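Local coordinates for putative uncharacterized protein (Wolbachia pipientis, PDB 3F4S) that is a DsbA-like thiol oxidoreductase with a thioredoxin fold, and probably introduces disulfide bonds into substrate proteins, at residues Phe107-Ser117 with Leu126-Ala134. The protein carries 1 engineered substitution. Numbering follows the deposited sequence.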
loop_
_atom_site.group_PDB
_atom_site.type_symbol
_atom_site.label_atom_id
_atom_site.label_comp_id
_atom_site.label_asym_id
_atom_site.label_seq_id
_atom_site.Cartn_x
_atom_site.Cartn_y
_atom_site.Cartn_z
ATOM N N PHE A 107 3.082 -10.429 -1.850
ATOM C CA PHE A 107 3.562 -10.132 -3.187
ATOM C C PHE A 107 4.203 -8.739 -3.224
ATOM O O PHE A 107 5.338 -8.572 -3.693
ATOM C CB PHE A 107 2.452 -10.226 -4.242
ATOM C CG PHE A 107 2.883 -9.704 -5.585
ATOM C CD1 PHE A 107 3.577 -10.525 -6.470
ATOM C CD2 PHE A 107 2.672 -8.373 -5.931
ATOM C CE1 PHE A 107 4.005 -10.043 -7.698
ATOM C CE2 PHE A 107 3.102 -7.879 -7.153
ATOM C CZ PHE A 107 3.771 -8.713 -8.040
ATOM N N ASN A 108 3.473 -7.735 -2.750
ATOM C CA ASN A 108 4.022 -6.381 -2.731
ATOM C C ASN A 108 5.323 -6.314 -1.937
ATOM O O ASN A 108 6.282 -5.663 -2.360
ATOM C CB ASN A 108 2.992 -5.366 -2.228
ATOM C CG ASN A 108 1.835 -5.206 -3.191
ATOM O OD1 ASN A 108 2.022 -5.255 -4.404
ATOM N ND2 ASN A 108 0.631 -5.044 -2.658
ATOM N N LYS A 109 5.346 -7.007 -0.799
ATOM C CA LYS A 109 6.540 -7.106 0.041
ATOM C C LYS A 109 7.736 -7.667 -0.740
ATOM O O LYS A 109 8.861 -7.154 -0.645
ATOM C CB LYS A 109 6.261 -7.971 1.274
ATOM C CG LYS A 109 7.467 -8.122 2.191
ATOM C CD LYS A 109 7.051 -8.633 3.560
ATOM C CE LYS A 109 6.471 -10.027 3.460
ATOM N NZ LYS A 109 7.539 -11.056 3.380
ATOM N N ALA A 110 7.489 -8.720 -1.513
ATOM C CA ALA A 110 8.544 -9.341 -2.310
ATOM C C ALA A 110 9.069 -8.371 -3.367
ATOM O O ALA A 110 10.276 -8.295 -3.600
ATOM C CB ALA A 110 8.039 -10.612 -2.975
ATOM N N VAL A 111 8.170 -7.643 -4.022
ATOM C CA VAL A 111 8.617 -6.672 -5.024
ATOM C C VAL A 111 9.491 -5.589 -4.369
ATOM O O VAL A 111 10.596 -5.293 -4.845
ATOM C CB VAL A 111 7.432 -6.054 -5.823
ATOM C CG1 VAL A 111 7.948 -5.041 -6.853
ATOM C CG2 VAL A 111 6.610 -7.171 -6.516
ATOM N N PHE A 112 9.004 -5.000 -3.279
ATOM C CA PHE A 112 9.811 -4.029 -2.529
ATOM C C PHE A 112 11.187 -4.614 -2.161
ATOM O O PHE A 112 12.226 -3.972 -2.369
ATOM C CB PHE A 112 9.117 -3.616 -1.231
ATOM C CG PHE A 112 8.040 -2.578 -1.385
ATOM C CD1 PHE A 112 8.282 -1.366 -2.022
ATOM C CD2 PHE A 112 6.797 -2.792 -0.812
ATOM C CE1 PHE A 112 7.276 -0.394 -2.112
ATOM C CE2 PHE A 112 5.789 -1.836 -0.893
ATOM C CZ PHE A 112 6.026 -0.637 -1.547
ATOM N N ASN A 113 11.179 -5.832 -1.620
ATOM C CA ASN A 113 12.395 -6.490 -1.153
ATOM C C ASN A 113 13.414 -6.722 -2.256
ATOM O O ASN A 113 14.611 -6.799 -1.997
ATOM C CB ASN A 113 12.062 -7.839 -0.510
ATOM C CG ASN A 113 11.599 -7.702 0.917
ATOM O OD1 ASN A 113 11.789 -6.662 1.543
ATOM N ND2 ASN A 113 10.989 -8.757 1.444
ATOM N N SER A 114 12.935 -6.844 -3.487
ATOM C CA SER A 114 13.804 -7.249 -4.585
ATOM C C SER A 114 14.212 -6.080 -5.484
ATOM O O SER A 114 14.699 -6.283 -6.596
ATOM C CB SER A 114 13.127 -8.346 -5.404
ATOM O OG SER A 114 12.839 -9.469 -4.586
ATOM N N ILE A 115 14.040 -4.860 -4.989
ATOM C CA ILE A 115 14.262 -3.670 -5.808
ATOM C C ILE A 115 15.618 -3.655 -6.541
ATOM O O ILE A 115 15.692 -3.207 -7.690
ATOM C CB ILE A 115 14.069 -2.366 -4.982
ATOM C CG1 ILE A 115 14.062 -1.133 -5.894
ATOM C CG2 ILE A 115 15.134 -2.244 -3.907
ATOM C CD1 ILE A 115 13.609 0.123 -5.191
ATOM N N ASP A 116 16.678 -4.151 -5.897
ATOM C CA ASP A 116 18.010 -4.184 -6.528
ATOM C C ASP A 116 18.072 -5.099 -7.756
ATOM O O ASP A 116 19.061 -5.081 -8.501
ATOM C CB ASP A 116 19.097 -4.652 -5.549
ATOM C CG ASP A 116 19.394 -3.648 -4.445
ATOM O OD1 ASP A 116 18.735 -2.590 -4.352
ATOM O OD2 ASP A 116 20.302 -3.946 -3.643
ATOM N N SER A 117 17.038 -5.913 -7.956
ATOM C CA SER A 117 17.089 -6.947 -8.985
ATOM C C SER A 117 16.390 -6.608 -10.303
ATOM O O SER A 117 16.422 -7.410 -11.237
ATOM C CB SER A 117 16.552 -8.274 -8.446
ATOM O OG SER A 117 17.391 -8.793 -7.438
ATOM N N LEU A 126 10.909 -7.650 -17.425
ATOM C CA LEU A 126 10.118 -8.072 -16.262
ATOM C C LEU A 126 10.574 -9.413 -15.669
ATOM O O LEU A 126 9.811 -10.099 -14.977
ATOM C CB LEU A 126 8.626 -8.116 -16.615
ATOM C CG LEU A 126 8.051 -6.793 -17.138
ATOM C CD1 LEU A 126 6.560 -6.931 -17.448
ATOM C CD2 LEU A 126 8.297 -5.658 -16.145
ATOM N N THR A 127 11.826 -9.776 -15.912
ATOM C CA THR A 127 12.387 -11.010 -15.344
ATOM C C THR A 127 12.140 -11.102 -13.830
ATOM O O THR A 127 11.834 -12.169 -13.300
ATOM C CB THR A 127 13.898 -11.109 -15.620
ATOM O OG1 THR A 127 14.122 -11.180 -17.031
ATOM C CG2 THR A 127 14.494 -12.353 -14.962
ATOM N N LEU A 128 12.269 -9.982 -13.128
ATOM C CA LEU A 128 12.057 -10.001 -11.682
ATOM C C LEU A 128 10.656 -10.507 -11.346
ATOM O O LEU A 128 10.482 -11.314 -10.427
ATOM C CB LEU A 128 12.283 -8.617 -11.057
ATOM C CG LEU A 128 11.916 -8.532 -9.569
ATOM C CD1 LEU A 128 12.619 -9.625 -8.742
ATOM C CD2 LEU A 128 12.263 -7.153 -9.002
ATOM N N LEU A 129 9.654 -10.029 -12.079
ATOM C CA LEU A 129 8.286 -10.488 -11.842
ATOM C C LEU A 129 8.115 -11.974 -12.198
ATOM O O LEU A 129 7.361 -12.678 -11.540
ATOM C CB LEU A 129 7.259 -9.617 -12.585
ATOM C CG LEU A 129 7.239 -8.125 -12.218
ATOM C CD1 LEU A 129 6.099 -7.396 -12.928
ATOM C CD2 LEU A 129 7.157 -7.912 -10.711
ATOM N N GLN A 130 8.797 -12.444 -13.240
ATOM C CA GLN A 130 8.774 -13.872 -13.569
ATOM C C GLN A 130 9.329 -14.684 -12.404
ATOM O O GLN A 130 8.806 -15.747 -12.074
ATOM C CB GLN A 130 9.588 -14.178 -14.829
ATOM C CG GLN A 130 9.113 -13.475 -16.091
ATOM C CD GLN A 130 9.968 -13.808 -17.307
ATOM O OE1 GLN A 130 10.860 -14.660 -17.249
ATOM N NE2 GLN A 130 9.687 -13.147 -18.420
ATOM N N ARG A 131 10.389 -14.176 -11.782
ATOM C CA ARG A 131 11.005 -14.865 -10.657
ATOM C C ARG A 131 10.059 -14.909 -9.461
ATOM O O ARG A 131 9.861 -15.955 -8.834
ATOM C CB ARG A 131 12.335 -14.207 -10.279
ATOM C CG ARG A 131 13.016 -14.853 -9.071
ATOM C CD ARG A 131 12.994 -13.920 -7.879
ATOM N NE ARG A 131 14.059 -12.923 -7.980
ATOM C CZ ARG A 131 14.326 -12.005 -7.060
ATOM N NH1 ARG A 131 13.593 -11.915 -5.954
ATOM N NH2 ARG A 131 15.330 -11.168 -7.251
ATOM N N ILE A 132 9.461 -13.771 -9.152
ATOM C CA ILE A 132 8.536 -13.706 -8.028
ATOM C C ILE A 132 7.312 -14.593 -8.268
ATOM O O ILE A 132 6.836 -15.277 -7.356
ATOM C CB ILE A 132 8.133 -12.257 -7.721
ATOM C CG1 ILE A 132 9.351 -11.494 -7.176
ATOM C CG2 ILE A 132 6.957 -12.228 -6.744
ATOM C CD1 ILE A 132 9.125 -9.998 -6.952
ATOM N N ALA A 133 6.809 -14.585 -9.498
ATOM C CA ALA A 133 5.693 -15.440 -9.884
ATOM C C ALA A 133 6.045 -16.919 -9.697
ATOM O O ALA A 133 5.269 -17.688 -9.136
ATOM C CB ALA A 133 5.296 -15.164 -11.325
ATOM N N ALA A 134 7.228 -17.316 -10.150
ATOM C CA ALA A 134 7.637 -18.708 -10.009
ATOM C C ALA A 134 7.740 -19.108 -8.534
ATOM O O ALA A 134 7.257 -20.168 -8.128
ATOM C CB ALA A 134 8.951 -18.959 -10.731
HETATM O O HOH W 1 16.092 -10.293 -4.568
#
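Ser114 OG accepts a hydrogen bond from Arg131 NH1 at 2.9 Å in the conformer described, one of two modelled for Ser114. The bond is bent, and OG lies 29° out of the guanidinium plane. In the same conformer one water adds to the link: it accepts from Arg131 NH2 and donates weakly to Ser114 OG. Ser117 OG sits at the guanidinium edge, in its plane, 3.2 Å from Arg131 NH2. The arginine chain bends at chi2 and chi3, which brings its flat end over Leu128. Leu128 CD1 lies under the centre of that group and also packs on Ser114 CB at 3.6 Å.

Beyond these polar groups the contact is apolar. Ile132 crosses both Phe107 and Val111 at about a right angle. Its CD1 meets Val111 CG2 at 3.8 Å, while its CG2, anti to the backbone N, reaches Phe107 CE1 at 3.8 Å. Leu129 CD2 packs more loosely against Phe107 CZ and Val111 CG2, and the Phe107 ring also stacks on Tyr98.

The axes of helices 107-113 and 127-134 come within 10.7 Å, in roughly opposed directions (136°). Helix 101-113 also packs on helix 52-60, which carries Cys54 of the Cys51-Cys54 disulfide. The pair belongs to the helical domain that DsbA proteins insert into the thioredoxin fold.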